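Local coordinates for glutaryl-CoA dehydrogenase (PDB 3SF6), which is a tetrameric flavoprotein of the acyl-CoA dehydrogenase family that holds dihydroflavine-adenine dinucleotide between its subunits, at residues 48-53 with 273-278; 55-60 with 372-377; 285-288 with 293-296; 301-306 with 353-358. One frame throughout, in Å; residues are numbered along the deposited sequence. Where two conformers were deposited one is given.

Interaction 1 of 4, residues 48-53 with 273-278; sequences RIKPHI and ARDCLE. With EDO (1,2-ethanediol), chain O.
Lys50, near the C-terminal end of helix 32-49, reaches Asp275 on helix 252-286 from a distance, for even these nearest backbones keep their CA atoms 11.5 Å apart. Most of the gap is spanned by the lysine chain, which runs extended beyond CG, and the aspartate comes from the opposite direction to meet it. The carboxylate is carried out from the helix with CG anti to the backbone N (chi1 -153°). Lys50 NZ donates to Asp275 OD1 at 2.9 Å, a salt bridge that uses the syn side of the oxygen but approaches it 32° out of the carboxylate plane. One water fastens the other oxygen: it donates to Asp275 OD2 at 2.8 Å and accepts a weak bond from Lys50 NZ. His371 also bonds to OD2, so both carboxylate oxygens have partners, a setting that would be expected to favour the charged form. Next to Asp275, Arg274 lies one turn from Glu278; Arg274 NE and Glu278 OE2, 3.6 Å apart, form a long ion pair, charge only, the oxygen standing well out of the guanidinium plane. Arg274 NH1 donates to O1 of 1,2-ethanediol and pairs with Glu100. The salt bridge joins the end of helix 32-49, in the N-terminal domain, to the C-terminal bundle, in which Cys276 packs against helices 332-357 and 368-380 while Leu277 rests on helix 298-327.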
# COMPACT_ATOMS: atom_id res chain seq x y z
N ARG A 48 35.11 -13.45 -5.13
CA ARG A 48 35.71 -13.26 -3.82
C ARG A 48 34.67 -13.12 -2.72
O ARG A 48 35.01 -13.27 -1.55
CB ARG A 48 36.65 -12.05 -3.84
N ILE A 49 33.41 -12.85 -3.06
CA ILE A 49 32.39 -12.60 -2.02
C ILE A 49 31.30 -13.65 -2.04
O ILE A 49 31.03 -14.30 -1.02
CB ILE A 49 31.74 -11.19 -2.20
CG1 ILE A 49 32.77 -10.07 -2.12
CG2 ILE A 49 30.61 -10.93 -1.14
CD1 ILE A 49 33.52 -10.00 -0.81
N LYS A 50 30.70 -13.89 -3.19
CA LYS A 50 29.56 -14.80 -3.27
C LYS A 50 29.86 -16.25 -2.79
O LYS A 50 29.01 -16.85 -2.17
CB LYS A 50 28.87 -14.71 -4.64
CG LYS A 50 27.88 -13.46 -4.67
CD LYS A 50 27.05 -13.29 -6.01
CE LYS A 50 25.95 -12.18 -5.93
NZ LYS A 50 25.04 -12.15 -7.15
N PRO A 51 31.08 -16.79 -3.04
CA PRO A 51 31.28 -18.16 -2.56
C PRO A 51 31.30 -18.32 -1.04
O PRO A 51 31.08 -19.43 -0.55
CB PRO A 51 32.66 -18.52 -3.13
CG PRO A 51 32.82 -17.69 -4.30
CD PRO A 51 32.17 -16.38 -3.94
N HIS A 52 31.58 -17.24 -0.31
CA HIS A 52 31.77 -17.29 1.13
C HIS A 52 30.62 -16.64 1.93
O HIS A 52 30.50 -16.84 3.14
CB HIS A 52 33.03 -16.49 1.51
CG HIS A 52 34.29 -16.99 0.87
ND1 HIS A 52 34.83 -18.22 1.17
CD2 HIS A 52 35.12 -16.41 -0.03
CE1 HIS A 52 35.94 -18.38 0.46
NE2 HIS A 52 36.13 -17.30 -0.27
N ILE A 53 29.78 -15.83 1.27
CA ILE A 53 28.94 -14.92 2.03
C ILE A 53 27.89 -15.62 2.88
O ILE A 53 27.59 -15.15 3.96
CB ILE A 53 28.27 -13.85 1.08
CG1 ILE A 53 27.58 -12.75 1.87
CG2 ILE A 53 27.35 -14.55 0.08
CD1 ILE A 53 28.53 -11.93 2.79
N ALA A 273 18.26 -5.37 -4.31
CA ALA A 273 16.96 -5.55 -5.02
C ALA A 273 17.12 -6.40 -6.26
O ALA A 273 16.32 -7.33 -6.51
CB ALA A 273 16.33 -4.19 -5.39
N ARG A 274 18.09 -6.04 -7.08
CA ARG A 274 18.35 -6.79 -8.33
C ARG A 274 18.57 -8.27 -8.09
O ARG A 274 18.02 -9.12 -8.81
CB ARG A 274 19.51 -6.17 -9.09
CG ARG A 274 19.70 -6.76 -10.49
CD ARG A 274 21.02 -6.39 -11.08
NE ARG A 274 22.14 -7.07 -10.43
CZ ARG A 274 23.40 -6.70 -10.54
NH1 ARG A 274 23.75 -5.67 -11.28
NH2 ARG A 274 24.34 -7.41 -9.91
N ASP A 275 19.44 -8.59 -7.13
CA ASP A 275 19.77 -9.97 -6.83
C ASP A 275 18.48 -10.72 -6.45
O ASP A 275 18.25 -11.84 -6.91
CB ASP A 275 20.79 -10.00 -5.68
CG ASP A 275 21.66 -11.22 -5.73
OD1 ASP A 275 22.23 -11.45 -6.86
OD2 ASP A 275 21.91 -11.89 -4.67
N CYS A 276 17.63 -10.08 -5.64
CA CYS A 276 16.37 -10.71 -5.27
C CYS A 276 15.41 -10.86 -6.47
O CYS A 276 14.76 -11.89 -6.61
CB CYS A 276 15.69 -9.92 -4.17
SG CYS A 276 16.57 -9.94 -2.59
N LEU A 277 15.30 -9.81 -7.27
CA LEU A 277 14.41 -9.85 -8.45
C LEU A 277 14.87 -10.93 -9.43
O LEU A 277 14.04 -11.72 -9.90
CB LEU A 277 14.36 -8.48 -9.10
CG LEU A 277 13.63 -8.36 -10.42
CD1 LEU A 277 12.19 -8.90 -10.30
CD2 LEU A 277 13.61 -6.88 -10.84
N GLU A 278 16.18 -10.98 -9.71
CA GLU A 278 16.72 -12.00 -10.61
C GLU A 278 16.45 -13.42 -10.08
O GLU A 278 16.14 -14.32 -10.86
CB GLU A 278 18.23 -11.81 -10.78
CG GLU A 278 18.57 -10.59 -11.61
CD GLU A 278 20.09 -10.35 -11.76
OE1 GLU A 278 20.93 -11.08 -11.14
OE2 GLU A 278 20.41 -9.43 -12.55
C1 EDO O . 22.45 -2.61 -12.80
O1 EDO O . 22.44 -3.97 -13.11
C2 EDO O . 23.39 -1.88 -13.79
O2 EDO O . 24.75 -2.25 -13.60
O HOH W 1 22.95 -14.34 -5.53

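Interaction 2 of 4, residues 55-60 with 372-377; sequences SWYEDG and ANNLES. With FDA (dihydroflavine-adenine dinucleotide), chain B.
Asn374 OD1 takes a hydrogen bond from Leu224 N, and the ring of Tyr57 comes up to the same oxygen edge-on, with CE2 at 3.3 Å. The oxygen lies near the ring plane, so the approach brings a weakly polarised C-H toward it and leaves the ring face out of this encounter. The two side chains slide past each other in opposite directions, and the amide is turned 67° from the ring. Asp105 takes the other end of the amide through Asn374 ND2, and these two outside bonds together fix its rotation. Tyr57 reaches across because CG is anti to the backbone N (chi1 -172°), which sends the ring out from helix 53-59 toward helix 368-380. In the acyl-CoA dehydrogenase fold this pairs an early helix of the N-terminal domain with a late helix of the C-terminal bundle, and all three touching residues are buried. Tyr57 OH goes further and lies 3.6 Å from Asn373 CB, the two side chains crossing at about a right angle. Met222 of the second subunit also packs on Tyr57, placing the contact next to a subunit boundary. One turn further along helix 368-380, Ser377 belongs to the dinucleotide pocket: its OG lies 3.5 Å from the methyl carbon C7M of dihydroflavine-adenine dinucleotide and is hydrogen-bonded to Ser223.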
# COMPACT_ATOMS: atom_id res chain seq x y z
N SER A 55 28.17 -18.37 4.49
CA SER A 55 28.88 -18.80 5.71
C SER A 55 29.25 -17.64 6.61
O SER A 55 29.07 -17.71 7.82
CB SER A 55 30.15 -19.58 5.36
OG SER A 55 29.81 -20.83 4.83
N TRP A 56 29.78 -16.55 6.03
CA TRP A 56 30.12 -15.38 6.84
C TRP A 56 28.87 -14.86 7.54
O TRP A 56 28.91 -14.51 8.72
CB TRP A 56 30.74 -14.26 5.96
CG TRP A 56 32.09 -14.56 5.36
CD1 TRP A 56 32.99 -15.49 5.77
CD2 TRP A 56 32.71 -13.87 4.26
NE1 TRP A 56 34.13 -15.44 4.98
CE2 TRP A 56 33.97 -14.45 4.05
CE3 TRP A 56 32.30 -12.83 3.43
CZ2 TRP A 56 34.83 -14.03 3.04
CZ3 TRP A 56 33.17 -12.41 2.43
CH2 TRP A 56 34.41 -13.01 2.24
N TYR A 57 27.75 -14.78 6.82
CA TYR A 57 26.54 -14.23 7.37
C TYR A 57 26.02 -15.14 8.53
O TYR A 57 25.71 -14.69 9.63
CB TYR A 57 25.45 -14.10 6.30
CG TYR A 57 24.24 -13.36 6.83
CD1 TYR A 57 23.23 -14.04 7.51
CD2 TYR A 57 24.15 -11.97 6.73
CE1 TYR A 57 22.16 -13.34 8.05
CE2 TYR A 57 23.09 -11.27 7.28
CZ TYR A 57 22.09 -11.95 7.92
OH TYR A 57 21.04 -11.32 8.52
N GLU A 58 25.97 -16.43 8.27
CA GLU A 58 25.50 -17.37 9.30
C GLU A 58 26.35 -17.29 10.56
O GLU A 58 25.82 -17.27 11.67
CB GLU A 58 25.47 -18.82 8.78
CG GLU A 58 24.44 -19.07 7.68
CD GLU A 58 24.64 -20.36 6.90
OE1 GLU A 58 25.56 -21.16 7.21
OE2 GLU A 58 23.87 -20.56 5.94
N ASP A 59 27.66 -17.26 10.38
CA ASP A 59 28.61 -17.24 11.49
C ASP A 59 28.64 -15.93 12.23
O ASP A 59 29.00 -15.90 13.41
CB ASP A 59 30.01 -17.55 11.00
CG ASP A 59 30.17 -18.98 10.51
OD1 ASP A 59 29.26 -19.81 10.69
OD2 ASP A 59 31.22 -19.24 9.92
N GLY A 60 28.26 -14.86 11.53
CA GLY A 60 28.35 -13.49 12.03
C GLY A 60 29.77 -13.05 12.22
O GLY A 60 30.05 -12.21 13.10
N ALA A 372 16.94 -9.21 2.58
CA ALA A 372 15.83 -8.55 3.26
C ALA A 372 16.25 -8.15 4.69
O ALA A 372 15.98 -7.03 5.11
CB ALA A 372 14.59 -9.45 3.28
N ASN A 373 16.92 -9.05 5.42
CA ASN A 373 17.34 -8.73 6.76
C ASN A 373 18.42 -7.64 6.78
O ASN A 373 18.33 -6.69 7.57
CB ASN A 373 17.84 -9.98 7.49
CG ASN A 373 16.70 -10.90 7.96
OD1 ASN A 373 15.49 -10.62 7.79
ND2 ASN A 373 17.08 -11.97 8.62
N ASN A 374 19.40 -7.74 5.88
CA ASN A 374 20.41 -6.69 5.73
C ASN A 374 19.78 -5.32 5.49
O ASN A 374 20.21 -4.33 6.07
CB ASN A 374 21.36 -6.98 4.56
CG ASN A 374 22.41 -8.01 4.88
OD1 ASN A 374 22.75 -8.26 6.04
ND2 ASN A 374 22.98 -8.61 3.81
N LEU A 375 18.78 -5.27 4.63
CA LEU A 375 18.18 -4.00 4.27
C LEU A 375 17.48 -3.33 5.41
O LEU A 375 17.28 -2.12 5.37
CB LEU A 375 17.29 -4.17 3.05
CG LEU A 375 18.03 -4.33 1.73
CD1 LEU A 375 17.08 -4.86 0.64
CD2 LEU A 375 18.68 -3.00 1.24
N GLU A 376 17.15 -4.06 6.48
CA GLU A 376 16.65 -3.40 7.68
C GLU A 376 17.66 -2.37 8.20
O GLU A 376 17.29 -1.25 8.59
CB GLU A 376 16.36 -4.40 8.80
CG GLU A 376 15.32 -5.45 8.52
CD GLU A 376 13.89 -4.98 8.60
OE1 GLU A 376 13.64 -3.84 9.06
OE2 GLU A 376 13.05 -5.81 8.17
N SER A 377 18.95 -2.73 8.25
CA SER A 377 19.97 -1.78 8.72
C SER A 377 20.12 -0.63 7.76
O SER A 377 20.26 0.52 8.18
CB SER A 377 21.31 -2.49 8.88
OG SER A 377 21.26 -3.42 9.96
PA FDA B . 16.39 6.99 16.75
O1A FDA B . 16.92 8.27 16.26
O2A FDA B . 16.25 6.73 18.20
O5B FDA B . 14.96 6.88 16.04
C5B FDA B . 14.02 5.86 16.45
C4B FDA B . 12.79 5.90 15.55
O4B FDA B . 12.15 7.18 15.79
C3B FDA B . 13.10 5.84 14.07
O3B FDA B . 12.01 5.17 13.38
C2B FDA B . 13.13 7.32 13.69
O2B FDA B . 12.95 7.51 12.28
C1B FDA B . 12.03 7.92 14.57
N9A FDA B . 12.26 9.35 14.82
C8A FDA B . 13.34 9.91 15.46
N7A FDA B . 13.23 11.24 15.45
C5A FDA B . 12.06 11.54 14.79
C6A FDA B . 11.41 12.72 14.44
N6A FDA B . 11.91 13.94 14.77
N1A FDA B . 10.24 12.62 13.77
C2A FDA B . 9.74 11.44 13.41
N3A FDA B . 10.33 10.30 13.71
C4A FDA B . 11.49 10.33 14.39
N1 FDA B . 26.27 5.22 12.99
C2 FDA B . 27.53 5.72 12.92
O2 FDA B . 27.78 6.82 13.46
N3 FDA B . 28.49 5.03 12.26
C4 FDA B . 28.29 3.84 11.69
O4 FDA B . 29.22 3.19 11.13
C4X FDA B . 26.98 3.31 11.73
N5 FDA B . 26.70 2.09 11.22
C5X FDA B . 25.54 1.44 11.58
C6 FDA B . 25.38 0.07 11.36
C7 FDA B . 24.22 -0.60 11.68
C7M FDA B . 24.12 -2.12 11.49
C8 FDA B . 23.17 0.14 12.21
C8M FDA B . 21.88 -0.62 12.56
C9 FDA B . 23.30 1.49 12.46
C9A FDA B . 24.50 2.15 12.14
N10 FDA B . 24.68 3.51 12.45
C10 FDA B . 25.99 4.02 12.41
C1' FDA B . 23.74 4.19 13.34
C2' FDA B . 22.58 4.75 12.50
O2' FDA B . 22.99 5.95 11.80
C3' FDA B . 21.42 5.07 13.43
O3' FDA B . 20.83 3.83 13.82
C4' FDA B . 20.35 5.94 12.78
O4' FDA B . 20.82 7.29 12.60
C5' FDA B . 19.04 5.95 13.57
O5' FDA B . 19.31 6.37 14.92
P FDA B . 18.73 5.49 16.11
O1P FDA B . 18.92 4.07 15.80
O2P FDA B . 19.28 6.03 17.37
O3P FDA B . 17.13 5.74 16.06

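Interaction 3 of 4, residues 285-288 with 293-296; sequences CSRE and PIGG. With FDA (dihydroflavine-adenine dinucleotide), chain C.
Arg287 and Ile294 cross obliquely at the base of a short beta hairpin, strands 288-289 and 292-293, that joins helix 252-286 to helix 298-327. Their aliphatic parts meet where Arg287 CG lies 4.1 Å from Ile294 CD1. The backbone closes the hairpin between them: Ile294 N donates to Arg287 O at 2.8 Å, and Pro293 CA adds a C-H...O contact to the same oxygen. Glu288 and Pro293 form an antiparallel non-hydrogen-bonded pair; the CB atoms of both lead away from the facing strand, although Pro293 CB still touches Cys285 O at 3.8 Å. The arginine chain bends at chi2 (67°), and this turn carries the guanidinium off the hairpin to the pyrophosphate of dihydroflavine-adenine dinucleotide. It meets the phosphate oxygen O2A edge-on, in its own plane, through NE at 2.8 Å; NH2 adds weak bonds to O2A and to O2P on the second phosphorus. NH1 is taken by Pro153 O of the second subunit, so the group is gripped by both the dinucleotide and the neighbouring subunit. Beside it, Ile294 CD1 packs against the adenosine ribose, 3.6 Å from the ring oxygen O4B.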
# COMPACT_ATOMS: atom_id res chain seq x y z
N CYS A 285 10.34 -19.06 -13.57
CA CYS A 285 10.41 -19.77 -14.84
C CYS A 285 10.71 -21.29 -14.62
O CYS A 285 10.24 -22.12 -15.41
CB CYS A 285 11.43 -19.07 -15.72
SG CYS A 285 10.82 -17.38 -16.21
N SER A 286 11.41 -21.64 -13.55
CA SER A 286 11.82 -23.02 -13.31
C SER A 286 10.81 -23.82 -12.48
O SER A 286 10.56 -25.01 -12.77
CB SER A 286 13.21 -23.11 -12.66
OG SER A 286 13.30 -22.46 -11.36
N ARG A 287 10.27 -23.21 -11.43
CA ARG A 287 9.34 -23.89 -10.56
C ARG A 287 7.96 -24.01 -11.18
O ARG A 287 7.38 -23.01 -11.65
CB ARG A 287 9.20 -23.12 -9.23
CG ARG A 287 8.19 -23.67 -8.24
CD ARG A 287 8.64 -25.03 -7.73
NE ARG A 287 7.86 -25.44 -6.56
CZ ARG A 287 8.20 -26.49 -5.81
NH1 ARG A 287 9.29 -27.19 -6.14
NH2 ARG A 287 7.49 -26.81 -4.75
N GLU A 288 7.46 -25.25 -11.20
CA GLU A 288 6.11 -25.55 -11.68
C GLU A 288 5.19 -25.88 -10.54
O GLU A 288 5.59 -26.49 -9.53
CB GLU A 288 6.10 -26.72 -12.67
CG GLU A 288 7.02 -26.52 -13.85
CD GLU A 288 6.57 -27.26 -15.07
OE1 GLU A 288 5.40 -27.08 -15.47
OE2 GLU A 288 7.39 -28.04 -15.63
N PRO A 293 4.62 -23.37 -15.14
CA PRO A 293 5.59 -22.57 -14.38
C PRO A 293 4.85 -21.57 -13.56
O PRO A 293 3.85 -21.01 -14.05
CB PRO A 293 6.42 -21.87 -15.43
CG PRO A 293 6.13 -22.56 -16.71
CD PRO A 293 4.80 -23.22 -16.60
N ILE A 294 5.27 -21.34 -12.32
CA ILE A 294 4.51 -20.41 -11.48
C ILE A 294 4.51 -19.00 -12.06
O ILE A 294 3.60 -18.21 -11.79
CB ILE A 294 4.95 -20.40 -10.01
CG1 ILE A 294 6.39 -19.98 -9.88
CG2 ILE A 294 4.69 -21.78 -9.41
CD1 ILE A 294 6.88 -19.79 -8.40
N GLY A 295 5.51 -18.69 -12.88
CA GLY A 295 5.49 -17.43 -13.64
C GLY A 295 4.35 -17.30 -14.65
O GLY A 295 4.09 -16.20 -15.14
N GLY A 296 3.62 -18.39 -14.92
CA GLY A 296 2.46 -18.38 -15.79
C GLY A 296 1.15 -18.06 -15.10
O GLY A 296 0.08 -18.16 -15.75
PA FDA C . 4.85 -23.60 -4.24
O1A FDA C . 3.54 -24.26 -4.21
O2A FDA C . 5.92 -24.07 -5.14
O5B FDA C . 4.47 -22.07 -4.59
C5B FDA C . 5.52 -21.14 -4.94
C4B FDA C . 4.92 -19.75 -5.12
O4B FDA C . 4.02 -19.82 -6.26
C3B FDA C . 4.08 -19.27 -3.95
O3B FDA C . 4.18 -17.83 -3.85
C2B FDA C . 2.67 -19.68 -4.38
O2B FDA C . 1.66 -18.94 -3.67
C1B FDA C . 2.70 -19.44 -5.90
N9A FDA C . 1.71 -20.28 -6.59
C8A FDA C . 1.67 -21.64 -6.61
N7A FDA C . 0.60 -22.05 -7.31
C5A FDA C . -0.07 -20.92 -7.72
C6A FDA C . -1.23 -20.68 -8.44
N6A FDA C . -1.99 -21.69 -8.93
N1A FDA C . -1.58 -19.40 -8.67
C2A FDA C . -0.86 -18.38 -8.18
N3A FDA C . 0.24 -18.56 -7.48
C4A FDA C . 0.65 -19.83 -7.24
N1 FDA C . 4.20 -29.04 4.96
C2 FDA C . 3.79 -30.21 5.53
O2 FDA C . 3.23 -31.07 4.82
N3 FDA C . 3.96 -30.40 6.86
C4 FDA C . 4.56 -29.53 7.67
O4 FDA C . 4.76 -29.77 8.89
C4X FDA C . 4.98 -28.30 7.10
N5 FDA C . 5.65 -27.39 7.84
C5X FDA C . 6.36 -26.38 7.21
C6 FDA C . 7.31 -25.64 7.90
C7 FDA C . 8.02 -24.61 7.31
C7M FDA C . 9.12 -23.87 8.09
C8 FDA C . 7.73 -24.30 5.99
C8M FDA C . 8.51 -23.14 5.35
C9 FDA C . 6.80 -25.02 5.28
C9A FDA C . 6.10 -26.08 5.89
N10 FDA C . 5.21 -26.88 5.16
C10 FDA C . 4.80 -28.10 5.74
C1' FDA C . 5.18 -26.80 3.70
C2' FDA C . 4.21 -25.70 3.28
O2' FDA C . 2.84 -26.14 3.41
C3' FDA C . 4.49 -25.33 1.83
O3' FDA C . 5.69 -24.57 1.81
C4' FDA C . 3.38 -24.49 1.20
O4' FDA C . 2.20 -25.29 0.96
C5' FDA C . 3.81 -23.82 -0.11
O5' FDA C . 4.30 -24.83 -1.01
P FDA C . 5.70 -24.59 -1.72
O1P FDA C . 6.66 -24.07 -0.73
O2P FDA C . 6.05 -25.83 -2.46
O3P FDA C . 5.44 -23.39 -2.76

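Interaction 4 of 4, residues 301-306 with 353-358; sequences QQKLAD and ARTVLG. With FDA (dihydroflavine-adenine dinucleotide), chain C.
Lys303, Val356 and Thr355 carry most of this contact, and the lysine has the largest share. Leaving helix 298-327 with its chain extended beyond CG, Lys303 slides past Val356 in the opposite direction, so that its CD rests 3.8 Å from Val356 CG2. The ammonium group then arrives at Thr355, where NZ donates to OG1 at 2.8 Å. That hydroxyl stands between the backbone N and the carbonyl carbon (chi1 72°) and is also hydrogen-bonded to Thr352 O, one turn back in helix 332-357. Two successive antiparallel helices are bridged in this way, part of the helical bundle that forms the C-terminal domain of the acyl-CoA dehydrogenase fold. Lys303 NZ has a charged partner as well, Glu386 of the second subunit, which probably offsets its positive charge across the subunit boundary. The end of helix 332-357 lies along dihydroflavine-adenine dinucleotide: Thr355 O accepts a hydrogen bond from its O3B at 2.7 Å, and Val356 O lies 3.3 Å from the ribose carbon C4B. Gly358 then leaves the helix with positive phi (57°), and its CA passes 3.8 Å from the phosphate oxygen O1P.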
# COMPACT_ATOMS: atom_id res chain seq x y z
N GLN A 301 2.88 -12.90 -12.03
CA GLN A 301 3.24 -11.84 -12.98
C GLN A 301 3.06 -10.43 -12.38
O GLN A 301 3.83 -9.50 -12.69
CB GLN A 301 2.44 -12.01 -14.27
CG GLN A 301 2.91 -13.25 -15.04
CD GLN A 301 2.48 -13.31 -16.48
OE1 GLN A 301 1.82 -12.39 -16.99
NE2 GLN A 301 2.89 -14.39 -17.17
N GLN A 302 2.03 -10.25 -11.57
CA GLN A 302 1.82 -8.98 -10.88
C GLN A 302 3.04 -8.61 -10.03
O GLN A 302 3.55 -7.48 -10.10
CB GLN A 302 0.59 -9.06 -10.01
CG GLN A 302 0.33 -7.76 -9.23
CD GLN A 302 -0.93 -7.89 -8.39
OE1 GLN A 302 -1.04 -8.78 -7.57
NE2 GLN A 302 -1.87 -7.02 -8.62
N LYS A 303 3.49 -9.57 -9.24
CA LYS A 303 4.69 -9.36 -8.43
C LYS A 303 5.90 -9.04 -9.27
O LYS A 303 6.65 -8.12 -8.96
CB LYS A 303 4.99 -10.55 -7.53
CG LYS A 303 3.91 -10.82 -6.50
CD LYS A 303 4.18 -12.11 -5.71
CE LYS A 303 3.08 -12.34 -4.68
NZ LYS A 303 3.42 -13.58 -3.88
N LEU A 304 6.14 -9.83 -10.31
CA LEU A 304 7.34 -9.65 -11.15
C LEU A 304 7.28 -8.26 -11.85
O LEU A 304 8.30 -7.57 -11.91
CB LEU A 304 7.44 -10.80 -12.14
CG LEU A 304 7.62 -12.17 -11.55
CD1 LEU A 304 7.50 -13.23 -12.67
CD2 LEU A 304 9.00 -12.27 -10.77
N ALA A 305 6.11 -7.88 -12.35
CA ALA A 305 5.95 -6.56 -12.98
C ALA A 305 6.19 -5.43 -11.98
O ALA A 305 6.91 -4.45 -12.27
CB ALA A 305 4.56 -6.42 -13.64
N ASP A 306 5.56 -5.53 -10.80
CA ASP A 306 5.71 -4.49 -9.79
C ASP A 306 7.16 -4.34 -9.32
O ASP A 306 7.66 -3.20 -9.18
CB ASP A 306 4.80 -4.77 -8.60
CG ASP A 306 3.30 -4.61 -8.90
OD1 ASP A 306 2.91 -4.03 -9.94
OD2 ASP A 306 2.51 -4.99 -7.99
N ALA A 353 9.92 -10.97 -3.29
CA ALA A 353 10.65 -12.05 -3.95
C ALA A 353 10.63 -13.31 -3.08
O ALA A 353 10.47 -14.42 -3.56
CB ALA A 353 12.12 -11.60 -4.18
N ARG A 354 10.81 -13.14 -1.78
CA ARG A 354 10.83 -14.30 -0.88
C ARG A 354 9.49 -15.09 -1.00
O ARG A 354 9.47 -16.33 -1.03
CB ARG A 354 11.05 -13.85 0.55
CG ARG A 354 11.68 -14.89 1.48
CD ARG A 354 10.83 -16.09 1.78
NE ARG A 354 9.55 -15.72 2.36
CZ ARG A 354 8.46 -16.48 2.42
NH1 ARG A 354 7.37 -15.97 2.99
NH2 ARG A 354 8.43 -17.71 1.92
N THR A 355 8.38 -14.38 -1.15
CA THR A 355 7.08 -15.06 -1.24
C THR A 355 6.97 -15.94 -2.49
O THR A 355 6.31 -16.98 -2.47
CB THR A 355 5.89 -14.09 -1.15
OG1 THR A 355 5.79 -13.30 -2.36
CG2 THR A 355 5.97 -13.17 0.06
N VAL A 356 7.63 -15.52 -3.57
CA VAL A 356 7.61 -16.23 -4.84
C VAL A 356 8.35 -17.57 -4.68
O VAL A 356 8.00 -18.55 -5.33
CB VAL A 356 8.23 -15.37 -5.95
CG1 VAL A 356 8.37 -16.16 -7.30
CG2 VAL A 356 7.39 -14.09 -6.22
N LEU A 357 9.37 -17.60 -3.81
CA LEU A 357 10.15 -18.83 -3.59
C LEU A 357 9.48 -19.85 -2.70
O LEU A 357 9.95 -20.99 -2.60
CB LEU A 357 11.53 -18.51 -3.01
CG LEU A 357 12.35 -17.46 -3.72
CD1 LEU A 357 13.74 -17.29 -3.04
CD2 LEU A 357 12.45 -17.64 -5.20
N GLY A 358 8.36 -19.48 -2.07
CA GLY A 358 7.70 -20.40 -1.14
C GLY A 358 8.67 -20.83 -0.05
O GLY A 358 9.48 -20.04 0.42
PA FDA C . 4.85 -23.60 -4.24
O1A FDA C . 3.54 -24.26 -4.21
O2A FDA C . 5.92 -24.07 -5.14
O5B FDA C . 4.47 -22.07 -4.59
C5B FDA C . 5.52 -21.14 -4.94
C4B FDA C . 4.92 -19.75 -5.12
O4B FDA C . 4.02 -19.82 -6.26
C3B FDA C . 4.08 -19.27 -3.95
O3B FDA C . 4.18 -17.83 -3.85
C2B FDA C . 2.67 -19.68 -4.38
O2B FDA C . 1.66 -18.94 -3.67
C1B FDA C . 2.70 -19.44 -5.90
N9A FDA C . 1.71 -20.28 -6.59
C8A FDA C . 1.67 -21.64 -6.61
N7A FDA C . 0.60 -22.05 -7.31
C5A FDA C . -0.07 -20.92 -7.72
C6A FDA C . -1.23 -20.68 -8.44
N6A FDA C . -1.99 -21.69 -8.93
N1A FDA C . -1.58 -19.40 -8.67
C2A FDA C . -0.86 -18.38 -8.18
N3A FDA C . 0.24 -18.56 -7.48
C4A FDA C . 0.65 -19.83 -7.24
N1 FDA C . 4.20 -29.04 4.96
C2 FDA C . 3.79 -30.21 5.53
O2 FDA C . 3.23 -31.07 4.82
N3 FDA C . 3.96 -30.40 6.86
C4 FDA C . 4.56 -29.53 7.67
O4 FDA C . 4.76 -29.77 8.89
C4X FDA C . 4.98 -28.30 7.10
N5 FDA C . 5.65 -27.39 7.84
C5X FDA C . 6.36 -26.38 7.21
C6 FDA C . 7.31 -25.64 7.90
C7 FDA C . 8.02 -24.61 7.31
C7M FDA C . 9.12 -23.87 8.09
C8 FDA C . 7.73 -24.30 5.99
C8M FDA C . 8.51 -23.14 5.35
C9 FDA C . 6.80 -25.02 5.28
C9A FDA C . 6.10 -26.08 5.89
N10 FDA C . 5.21 -26.88 5.16
C10 FDA C . 4.80 -28.10 5.74
C1' FDA C . 5.18 -26.80 3.70
C2' FDA C . 4.21 -25.70 3.28
O2' FDA C . 2.84 -26.14 3.41
C3' FDA C . 4.49 -25.33 1.83
O3' FDA C . 5.69 -24.57 1.81
C4' FDA C . 3.38 -24.49 1.20
O4' FDA C . 2.20 -25.29 0.96
C5' FDA C . 3.81 -23.82 -0.11
O5' FDA C . 4.30 -24.83 -1.01
P FDA C . 5.70 -24.59 -1.72
O1P FDA C . 6.66 -24.07 -0.73
O2P FDA C . 6.05 -25.83 -2.46
O3P FDA C . 5.44 -23.39 -2.76

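Overall arrangement
From the N terminus, interaction 1 opens at 48-53 and interaction 2 at 55-60, one helix later. Interaction 1 closes first, at 273-278, and interaction 2 only at 372-377, so the two cross; both bring the N-terminal domain, across the intervening beta domain, onto the C-terminal helices. Interactions 3 and 4 follow in series within the wide loop of interaction 2: the first closes the hairpin after helix 252-286, the second joins the next two helices. Cys276 O against Ala353 CB links interactions 1 and 4, while Gly295 O and Gln301 NE2 join interactions 3 and 4, which share one dihydroflavine-adenine dinucleotide. Interaction 2 lies beside a different dihydroflavine-adenine dinucleotide molecule, which Ser377 touches.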